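Local coordinates for protein putative Chlorite dismutase TA0507 (Thermoplasma acidophilum, PDB 3DTZ) that is of unknown function but belongs to the chlorite dismutase family and so probably binds heme and acts as an oxidoreductase, at residues D[25-30]-D[81-86]; D[63-68]-D[127-132]; D[144-149]-D[191-196]. All blocks are in the same frame, centred on the assembly; numbering follows the deposited sequence.

Interaction 1: residues D[25-30]-D[81-86]; sequences YTSVLS and FWYSSR
Thr-26 and Trp-82 meet on one face of two neighbouring antiparallel strands, 25-33 and 79-85, which lie inside the curled sheet of this chlorite dismutase-family fold. Cross-strand backbone bonds at the pairs of Tyr-25 with Ser-85, Ser-27 with Tyr-83 and Leu-29 with Phe-81 zip the strands together, and side chains leave to alternate faces. On the face of Thr-26, Val-28 and Trp-82, the small branched threonine lets its hydroxyl lie close to the main chain. A first torsion of -172° swings OG1 away from its own backbone N to a place beside the carbonyl carbon, where it donates to Tyr-83 O at 2.9 Å, well above that carbonyl's plane, while Ser-27 N meets the same oxygen almost head-on. Trp-82 brings its pyrrole edge to Thr-26, and NE1 gives OG1 a weak, bent bond of 2.9 Å (125° at the hydrogen). Val-28 supplies a methyl to the indole, CG2 lying 4.0 Å from Trp-82 CD1.

The opposite face, toward helix 88-102, carries Tyr-83. With CG held between the backbone N and carbonyl carbon (chi1 52°), its ring folds back over the partner strand, and CZ comes 3.7 Å from Ser-27 CB; serine is small enough to lie beneath it. Leu-29 borders the ring's edge, CD1 at 3.5 Å from the Tyr-83 OH. In one of the two conformers of Ser-27, a water joins its OG to that hydroxyl, although OG also bonds Ser-112 O. Were Tyr-83 an alanine, loss of the ring would probably open a gap beside Ser-27 CB and the Leu-29 methyl and leave the water short of a partner. At the far end, Tyr-25, whose OH bonds Ala-204 N of a neighbouring subunit, turns its ring edge to the main chain, CE2 lying 3.6 Å from Arg-86 O.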
loop_
_atom_site.group_PDB
_atom_site.type_symbol
_atom_site.label_atom_id
_atom_site.label_comp_id
_atom_site.label_asym_id
_atom_site.label_seq_id
_atom_site.Cartn_x
_atom_site.Cartn_y
_atom_site.Cartn_z
ATOM N N TYR D 25 -10.838 24.388 -14.276
ATOM C CA TYR D 25 -10.045 23.321 -13.629
ATOM C C TYR D 25 -10.076 23.509 -12.127
ATOM O O TYR D 25 -10.250 24.621 -11.635
ATOM C CB TYR D 25 -8.576 23.390 -14.060
ATOM C CG TYR D 25 -8.373 23.131 -15.532
ATOM C CD1 TYR D 25 -8.153 21.834 -16.000
ATOM C CD2 TYR D 25 -8.384 24.188 -16.461
ATOM C CE1 TYR D 25 -7.963 21.586 -17.375
ATOM C CE2 TYR D 25 -8.210 23.961 -17.818
ATOM C CZ TYR D 25 -7.996 22.659 -18.272
ATOM O OH TYR D 25 -7.807 22.425 -19.610
ATOM N N THR D 26 -9.935 22.425 -11.388
ATOM C CA THR D 26 -9.820 22.540 -9.933
ATOM C C THR D 26 -8.831 21.512 -9.387
ATOM O O THR D 26 -8.619 20.447 -9.990
ATOM C CB THR D 26 -11.185 22.439 -9.235
ATOM O OG1 THR D 26 -11.032 22.752 -7.842
ATOM C CG2 THR D 26 -11.818 21.022 -9.425
ATOM N N SER D 27 -8.238 21.846 -8.236
ATOM C CA SER D 27 -7.359 20.902 -7.554
ATOM C C SER D 27 -7.669 20.883 -6.079
ATOM O O SER D 27 -8.023 21.915 -5.501
ATOM C CB SER D 27 -5.891 21.283 -7.757
ATOM O OG SER D 27 -5.432 20.860 -9.033
ATOM N N VAL D 28 -7.523 19.699 -5.490
ATOM C CA VAL D 28 -7.579 19.572 -4.043
ATOM C C VAL D 28 -6.218 18.961 -3.657
ATOM O O VAL D 28 -5.824 17.947 -4.228
ATOM C CB VAL D 28 -8.726 18.644 -3.604
ATOM C CG1 VAL D 28 -8.713 18.485 -2.084
ATOM C CG2 VAL D 28 -10.122 19.227 -4.098
ATOM N N LEU D 29 -5.536 19.587 -2.703
ATOM C CA LEU D 29 -4.230 19.110 -2.199
ATOM C C LEU D 29 -4.337 18.944 -0.691
ATOM O O LEU D 29 -4.953 19.776 -0.028
ATOM C CB LEU D 29 -3.107 20.135 -2.483
ATOM C CG LEU D 29 -3.028 20.807 -3.867
ATOM C CD1 LEU D 29 -1.829 21.770 -3.895
ATOM C CD2 LEU D 29 -2.930 19.731 -4.978
ATOM N N SER D 30 -3.715 17.907 -0.144
ATOM C CA SER D 30 -3.622 17.809 1.314
ATOM C C SER D 30 -2.174 17.551 1.742
ATOM O O SER D 30 -1.392 16.970 0.978
ATOM C CB SER D 30 -4.587 16.762 1.861
ATOM O OG SER D 30 -4.220 15.448 1.449
ATOM N N PHE D 81 -6.121 22.172 0.814
ATOM C CA PHE D 81 -6.230 23.343 -0.051
ATOM C C PHE D 81 -7.179 23.010 -1.205
ATOM O O PHE D 81 -7.097 21.934 -1.786
ATOM C CB PHE D 81 -4.837 23.663 -0.661
ATOM C CG PHE D 81 -3.803 24.072 0.359
ATOM C CD1 PHE D 81 -3.896 25.325 0.987
ATOM C CD2 PHE D 81 -2.758 23.214 0.712
ATOM C CE1 PHE D 81 -2.954 25.725 1.946
ATOM C CE2 PHE D 81 -1.808 23.601 1.690
ATOM C CZ PHE D 81 -1.902 24.871 2.284
ATOM N N TRP D 82 -8.037 23.947 -1.568
ATOM C CA TRP D 82 -8.903 23.794 -2.733
ATOM C C TRP D 82 -8.820 25.090 -3.562
ATOM O O TRP D 82 -8.992 26.163 -3.024
ATOM C CB TRP D 82 -10.338 23.553 -2.274
ATOM C CG TRP D 82 -11.381 23.539 -3.353
ATOM C CD1 TRP D 82 -11.245 23.061 -4.650
ATOM C CD2 TRP D 82 -12.732 24.004 -3.231
ATOM N NE1 TRP D 82 -12.441 23.227 -5.336
ATOM C CE2 TRP D 82 -13.370 23.785 -4.487
ATOM C CE3 TRP D 82 -13.478 24.574 -2.170
ATOM C CZ2 TRP D 82 -14.730 24.106 -4.715
ATOM C CZ3 TRP D 82 -14.835 24.903 -2.394
ATOM C CH2 TRP D 82 -15.440 24.694 -3.677
ATOM N N TYR D 83 -8.555 24.985 -4.862
ATOM C CA TYR D 83 -8.555 26.203 -5.710
ATOM C C TYR D 83 -8.969 25.848 -7.132
ATOM O O TYR D 83 -8.853 24.668 -7.535
ATOM C CB TYR D 83 -7.171 26.884 -5.731
ATOM C CG TYR D 83 -6.033 25.967 -6.070
ATOM C CD1 TYR D 83 -5.648 25.747 -7.397
ATOM C CD2 TYR D 83 -5.375 25.253 -5.057
ATOM C CE1 TYR D 83 -4.579 24.857 -7.691
ATOM C CE2 TYR D 83 -4.342 24.392 -5.335
ATOM C CZ TYR D 83 -3.948 24.199 -6.642
ATOM O OH TYR D 83 -2.930 23.305 -6.872
ATOM N N SER D 84 -9.384 26.867 -7.886
ATOM C CA SER D 84 -9.944 26.677 -9.235
ATOM C C SER D 84 -9.507 27.804 -10.173
ATOM O O SER D 84 -9.310 28.921 -9.726
ATOM C CB SER D 84 -11.476 26.617 -9.184
ATOM O OG SER D 84 -11.943 25.844 -8.081
ATOM N N SER D 85 -9.393 27.501 -11.468
ATOM C CA SER D 85 -9.015 28.489 -12.494
ATOM C C SER D 85 -9.336 27.929 -13.875
ATOM O O SER D 85 -9.270 26.732 -14.070
ATOM C CB SER D 85 -7.501 28.754 -12.473
ATOM O OG SER D 85 -7.133 29.737 -13.468
ATOM N N ARG D 86 -9.665 28.803 -14.826
ATOM C CA ARG D 86 -9.792 28.381 -16.219
ATOM C C ARG D 86 -8.429 28.189 -16.867
ATOM O O ARG D 86 -8.342 27.592 -17.938
ATOM C CB ARG D 86 -10.633 29.382 -17.031
ATOM C CG ARG D 86 -12.102 29.356 -16.652
ATOM C CD ARG D 86 -12.984 30.131 -17.621
ATOM N NE ARG D 86 -14.387 29.877 -17.299
ATOM C CZ ARG D 86 -15.124 30.591 -16.449
ATOM N NH1 ARG D 86 -14.619 31.658 -15.828
ATOM N NH2 ARG D 86 -16.396 30.243 -16.228
HETATM O O HOH W 1 -2.978 22.356 -9.492
#

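Interaction 2: residues D[63-68]-D[127-132]; sequences GYINFH and KLEDSL
Leu-132, at the C-terminal end of the short helix 128-132, rests on Ile-65 of segment 63-68, which leads into the sheet. The touching branch of Ile-65 is its methyl CG2, which stands 3.8 Å from Leu-132 CB and 3.9 Å from Glu-129 CG; a beta-branched residue offers such a methyl close to the main chain. Glu-129 runs extended across this methyl at about a right angle, using its aliphatic part for packing while its carboxylate forms salt bridges with Arg-86 and Arg-133. In the fold, this helix comes after strand 106-116 and the short helix 119-122 and precedes strand 139-147; its axis is at 37° to that of strand segment 64-68, and Leu-132 packs on Trp-82, Tyr-116 and Tyr-182 of the sheet. No direct hydrogen bond joins the two segments; the polar link is made by a water. It donates to Leu-132 O (2.8 Å) and accepts from Asn-66 ND2 (2.9 Å). The same water lies 2.6 Å from His-68 NE2, in the plane of the imidazole. Asn-66 suits its place because its amide has two different ends: OD1 bonds Ser-84 OG on the adjacent strand, leaving ND2 turned to the water, with Leu-132 CD2 4.0 Å away.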
loop_
_atom_site.group_PDB
_atom_site.type_symbol
_atom_site.label_atom_id
_atom_site.label_comp_id
_atom_site.label_asym_id
_atom_site.label_seq_id
_atom_site.Cartn_x
_atom_site.Cartn_y
_atom_site.Cartn_z
ATOM N N GLY D 63 -6.944 35.343 -12.008
ATOM C CA GLY D 63 -7.170 34.062 -12.671
ATOM C C GLY D 63 -7.616 32.935 -11.739
ATOM O O GLY D 63 -8.158 31.929 -12.214
ATOM N N TYR D 64 -7.370 33.081 -10.435
ATOM C CA TYR D 64 -7.873 32.094 -9.466
ATOM C C TYR D 64 -9.290 32.452 -9.062
ATOM O O TYR D 64 -9.525 33.488 -8.437
ATOM C CB TYR D 64 -6.968 31.940 -8.242
ATOM C CG TYR D 64 -5.597 31.423 -8.635
ATOM C CD1 TYR D 64 -5.441 30.126 -9.161
ATOM C CD2 TYR D 64 -4.472 32.222 -8.495
ATOM C CE1 TYR D 64 -4.179 29.651 -9.528
ATOM C CE2 TYR D 64 -3.224 31.776 -8.867
ATOM C CZ TYR D 64 -3.074 30.497 -9.384
ATOM O OH TYR D 64 -1.823 30.081 -9.770
ATOM N N ILE D 65 -10.214 31.567 -9.420
ATOM C CA ILE D 65 -11.639 31.758 -9.150
ATOM C C ILE D 65 -11.956 31.615 -7.644
ATOM O O ILE D 65 -12.701 32.439 -7.068
ATOM C CB ILE D 65 -12.484 30.816 -10.035
ATOM C CG1 ILE D 65 -12.246 31.195 -11.522
ATOM C CG2 ILE D 65 -13.993 30.863 -9.608
ATOM C CD1 ILE D 65 -12.830 30.216 -12.575
ATOM N N ASN D 66 -11.350 30.604 -7.007
ATOM C CA ASN D 66 -11.449 30.446 -5.562
ATOM C C ASN D 66 -10.166 29.842 -5.001
ATOM O O ASN D 66 -9.344 29.255 -5.744
ATOM C CB ASN D 66 -12.726 29.651 -5.132
ATOM C CG ASN D 66 -12.655 28.167 -5.461
ATOM O OD1 ASN D 66 -11.976 27.747 -6.399
ATOM N ND2 ASN D 66 -13.348 27.358 -4.665
ATOM N N PHE D 67 -9.992 30.059 -3.694
ATOM C CA PHE D 67 -8.914 29.402 -2.940
ATOM C C PHE D 67 -9.371 29.368 -1.492
ATOM O O PHE D 67 -9.651 30.416 -0.885
ATOM C CB PHE D 67 -7.596 30.183 -3.027
ATOM C CG PHE D 67 -6.572 29.691 -2.055
ATOM C CD1 PHE D 67 -5.995 28.434 -2.244
ATOM C CD2 PHE D 67 -6.260 30.423 -0.917
ATOM C CE1 PHE D 67 -5.049 27.919 -1.328
ATOM C CE2 PHE D 67 -5.314 29.930 0.012
ATOM C CZ PHE D 67 -4.719 28.694 -0.197
ATOM N N HIS D 68 -9.483 28.167 -0.945
ATOM C CA HIS D 68 -9.900 28.008 0.454
ATOM C C HIS D 68 -8.971 27.007 1.156
ATOM O O HIS D 68 -8.513 26.056 0.535
ATOM C CB HIS D 68 -11.353 27.531 0.540
ATOM C CG HIS D 68 -12.323 28.428 -0.176
ATOM N ND1 HIS D 68 -12.478 29.757 0.150
ATOM C CD2 HIS D 68 -13.201 28.183 -1.180
ATOM C CE1 HIS D 68 -13.379 30.306 -0.654
ATOM N NE2 HIS D 68 -13.825 29.372 -1.474
ATOM N N LYS D 127 -24.771 29.698 -12.763
ATOM C CA LYS D 127 -23.372 29.666 -13.218
ATOM C C LYS D 127 -22.532 29.022 -12.138
ATOM O O LYS D 127 -22.529 29.476 -10.983
ATOM C CB LYS D 127 -22.875 31.095 -13.527
ATOM C CG LYS D 127 -23.723 31.811 -14.535
ATOM C CD LYS D 127 -23.497 33.322 -14.506
ATOM C CE LYS D 127 -24.492 34.040 -15.408
ATOM N NZ LYS D 127 -24.085 35.457 -15.667
ATOM N N LEU D 128 -21.870 27.924 -12.488
ATOM C CA LEU D 128 -21.018 27.219 -11.528
ATOM C C LEU D 128 -20.005 28.195 -10.907
ATOM O O LEU D 128 -19.778 28.165 -9.700
ATOM C CB LEU D 128 -20.344 26.000 -12.168
ATOM C CG LEU D 128 -19.572 25.081 -11.202
ATOM C CD1 LEU D 128 -19.589 23.638 -11.750
ATOM C CD2 LEU D 128 -18.128 25.542 -11.102
ATOM N N GLU D 129 -19.444 29.069 -11.733
ATOM C CA GLU D 129 -18.467 30.038 -11.258
ATOM C C GLU D 129 -19.052 30.938 -10.164
ATOM O O GLU D 129 -18.359 31.268 -9.202
ATOM C CB GLU D 129 -17.948 30.864 -12.420
ATOM C CG GLU D 129 -16.883 31.889 -12.018
ATOM C CD GLU D 129 -16.336 32.654 -13.194
ATOM O OE1 GLU D 129 -16.781 32.399 -14.329
ATOM O OE2 GLU D 129 -15.481 33.540 -12.971
ATOM N N ASP D 130 -20.320 31.322 -10.296
ATOM C CA ASP D 130 -20.978 32.160 -9.282
ATOM C C ASP D 130 -20.988 31.442 -7.940
ATOM O O ASP D 130 -20.747 32.058 -6.894
ATOM C CB ASP D 130 -22.422 32.503 -9.684
ATOM C CG ASP D 130 -22.526 33.613 -10.729
ATOM O OD1 ASP D 130 -21.514 34.294 -11.033
ATOM O OD2 ASP D 130 -23.664 33.824 -11.250
ATOM N N SER D 131 -21.267 30.134 -7.957
ATOM C CA SER D 131 -21.264 29.324 -6.737
ATOM C C SER D 131 -19.860 29.296 -6.119
ATOM O O SER D 131 -19.696 29.418 -4.895
ATOM C CB SER D 131 -21.729 27.896 -7.078
ATOM O OG SER D 131 -22.067 27.183 -5.921
ATOM N N LEU D 132 -18.849 29.123 -6.975
ATOM C CA LEU D 132 -17.446 29.114 -6.521
ATOM C C LEU D 132 -17.038 30.476 -5.892
ATOM O O LEU D 132 -16.176 30.522 -5.005
ATOM C CB LEU D 132 -16.513 28.761 -7.657
ATOM C CG LEU D 132 -16.563 27.386 -8.275
ATOM C CD1 LEU D 132 -15.494 27.256 -9.350
ATOM C CD2 LEU D 132 -16.365 26.348 -7.152
HETATM O O HOH W 2 -15.562 28.474 -3.213
#

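Interaction 3: residues D[144-149]-D[191-196]; sequences PMSKTP and DQEFVV
Glu-193 lies alongside strand 139-147, and its side chain follows that strand from Met-145 to Lys-147. CB stands 3.9 Å from Met-145 O; CG passes Ser-146 OG at 3.8 Å, and CD comes beside Ser-146 CB. Both oxygens of its tip are held. OE1 accepts from Lys-147 N at 2.8 Å, a straight bond (166°) arriving from above the carboxylate plane, and also pairs with Tyr-152 OH; OE2 takes a water at 2.6 Å that donates in turn to Lys-147 O, and forms a salt bridge with Arg-214 of a neighbouring subunit. A glutamate thus does for Lys-147 what a paired strand would do with its carbonyl. The backbone here forms a classic beta bulge: Glu-193 and Phe-194 both face Met-145. Phe-194 N reaches Met-145 O at 2.8 Å, whereas Glu-193 N bonds that oxygen weakly and finds a straighter partner in Ser-146 OG (3.1 Å). On the face that carries Met-145 and Phe-194, Met-145, a selenomethionine, runs beside the phenylalanine, SE 3.9 Å from Phe-194 CD2, a Met-aromatic contact. Strand 139-147 is flanked next by strand 222-223, strand 194-200 by strand 180-185, and Tyr-152 of helix 149-153 packs against Phe-194.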
loop_
_atom_site.group_PDB
_atom_site.type_symbol
_atom_site.label_atom_id
_atom_site.label_comp_id
_atom_site.label_asym_id
_atom_site.label_seq_id
_atom_site.Cartn_x
_atom_site.Cartn_y
_atom_site.Cartn_z
ATOM N N PRO D 144 -12.228 11.130 -4.625
ATOM C CA PRO D 144 -12.250 10.531 -5.948
ATOM C C PRO D 144 -13.362 9.508 -6.051
ATOM O O PRO D 144 -13.776 8.936 -5.037
ATOM C CB PRO D 144 -10.882 9.838 -6.080
ATOM C CG PRO D 144 -10.185 9.946 -4.796
ATOM C CD PRO D 144 -11.101 10.651 -3.797
HETATM N N MSE D 145 -13.838 9.271 -7.271
HETATM C CA MSE D 145 -14.856 8.259 -7.514
HETATM C C MSE D 145 -14.692 7.763 -8.965
HETATM O O MSE D 145 -14.273 8.518 -9.859
HETATM C CB MSE D 145 -16.259 8.835 -7.272
HETATM C CG MSE D 145 -17.326 7.796 -7.406
HETATM SE SE MSE D 145 -18.104 7.816 -9.200
HETATM C CE MSE D 145 -19.179 9.358 -8.842
ATOM N N SER D 146 -14.988 6.492 -9.182
ATOM C CA SER D 146 -14.952 5.924 -10.531
ATOM C C SER D 146 -16.161 5.006 -10.687
ATOM O O SER D 146 -16.840 4.655 -9.697
ATOM C CB SER D 146 -13.647 5.160 -10.783
ATOM O OG SER D 146 -12.515 6.012 -10.775
ATOM N N LYS D 147 -16.438 4.620 -11.924
ATOM C CA LYS D 147 -17.523 3.663 -12.186
ATOM C C LYS D 147 -16.987 2.441 -12.910
ATOM O O LYS D 147 -15.927 2.521 -13.547
ATOM C CB LYS D 147 -18.644 4.366 -12.955
ATOM C CG LYS D 147 -19.334 5.381 -12.079
ATOM C CD LYS D 147 -20.408 6.182 -12.767
ATOM C CE LYS D 147 -21.002 7.164 -11.775
ATOM N NZ LYS D 147 -22.424 7.494 -12.096
ATOM N N THR D 148 -17.673 1.294 -12.775
ATOM C CA THR D 148 -17.223 0.067 -13.432
ATOM C C THR D 148 -17.340 0.210 -14.956
ATOM O O THR D 148 -18.182 0.971 -15.442
ATOM C CB THR D 148 -17.975 -1.198 -12.886
ATOM O OG1 THR D 148 -19.380 -1.019 -13.014
ATOM C CG2 THR D 148 -17.677 -1.386 -11.414
ATOM N N PRO D 149 -16.480 -0.497 -15.723
ATOM C CA PRO D 149 -16.504 -0.374 -17.194
ATOM C C PRO D 149 -17.889 -0.563 -17.829
ATOM O O PRO D 149 -18.257 0.202 -18.747
ATOM C CB PRO D 149 -15.502 -1.436 -17.647
ATOM C CG PRO D 149 -14.539 -1.519 -16.488
ATOM C CD PRO D 149 -15.424 -1.424 -15.279
ATOM N N ASP D 191 -5.881 9.359 -11.454
ATOM C CA ASP D 191 -6.143 7.958 -11.059
ATOM C C ASP D 191 -7.624 7.659 -10.774
ATOM O O ASP D 191 -7.973 6.556 -10.323
ATOM C CB ASP D 191 -5.327 7.606 -9.818
ATOM C CG ASP D 191 -3.828 7.535 -10.099
ATOM O OD1 ASP D 191 -3.456 7.268 -11.256
ATOM O OD2 ASP D 191 -3.041 7.676 -9.138
ATOM N N GLN D 192 -8.493 8.638 -10.994
ATOM C CA GLN D 192 -9.929 8.417 -10.783
ATOM C C GLN D 192 -10.647 9.071 -11.972
ATOM O O GLN D 192 -10.053 9.886 -12.701
ATOM C CB GLN D 192 -10.389 9.072 -9.476
ATOM C CG GLN D 192 -10.331 10.615 -9.447
ATOM C CD GLN D 192 -8.927 11.201 -9.286
ATOM O OE1 GLN D 192 -8.167 10.842 -8.363
ATOM N NE2 GLN D 192 -8.571 12.088 -10.204
ATOM N N GLU D 193 -11.906 8.688 -12.184
ATOM C CA GLU D 193 -12.697 9.287 -13.250
ATOM C C GLU D 193 -13.317 10.602 -12.856
ATOM O O GLU D 193 -13.433 11.501 -13.692
ATOM C CB GLU D 193 -13.796 8.322 -13.706
ATOM C CG GLU D 193 -13.199 7.093 -14.395
ATOM C CD GLU D 193 -14.170 5.947 -14.684
ATOM O OE1 GLU D 193 -15.283 5.888 -14.112
ATOM O OE2 GLU D 193 -13.771 5.062 -15.502
ATOM N N PHE D 194 -13.740 10.680 -11.601
ATOM C CA PHE D 194 -14.377 11.870 -11.039
ATOM C C PHE D 194 -13.744 12.299 -9.726
ATOM O O PHE D 194 -13.249 11.473 -8.963
ATOM C CB PHE D 194 -15.875 11.628 -10.806
ATOM C CG PHE D 194 -16.612 11.176 -12.045
ATOM C CD1 PHE D 194 -17.064 12.115 -12.966
ATOM C CD2 PHE D 194 -16.840 9.821 -12.292
ATOM C CE1 PHE D 194 -17.732 11.721 -14.121
ATOM C CE2 PHE D 194 -17.524 9.403 -13.470
ATOM C CZ PHE D 194 -17.974 10.388 -14.374
ATOM N N VAL D 195 -13.765 13.601 -9.462
ATOM C CA VAL D 195 -13.530 14.056 -8.096
ATOM C C VAL D 195 -14.797 14.830 -7.701
ATOM O O VAL D 195 -15.192 15.792 -8.389
ATOM C CB VAL D 195 -12.265 14.904 -7.946
ATOM C CG1 VAL D 195 -12.056 15.271 -6.446
ATOM C CG2 VAL D 195 -11.017 14.164 -8.498
ATOM N N VAL D 196 -15.498 14.352 -6.675
ATOM C CA VAL D 196 -16.752 15.020 -6.320
ATOM C C VAL D 196 -16.485 15.883 -5.090
ATOM O O VAL D 196 -15.820 15.427 -4.140
ATOM C CB VAL D 196 -17.913 14.041 -6.092
ATOM C CG1 VAL D 196 -19.182 14.782 -6.171
ATOM C CG2 VAL D 196 -17.957 12.985 -7.231
HETATM O O HOH W 3 -14.552 2.611 -16.050
#

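All three contacts are buried and draw on the same curled antiparallel sheet. Interaction 1, almost wholly buried, is the most central, its centre about 7 Å from the centre of the chain, and combines regular strand pairing with aromatic side chains. Interactions 2 and 3 lie farther out and include partly exposed residues. Interaction 2 adjoins interaction 1: strands 64-72 and 79-85 are sheet partners, and Ser-85 OG probably bonds Gly-63 O. There, however, helix meets strand through methyl groups and water. Interaction 3, about 17 Å from interaction 1 between centres, pairs other strands; its irregular pairing is completed by a carboxylate and a hydroxyl. Interactions 1 and 3 both touch the second subunit, whereas no other chain reaches interaction 2.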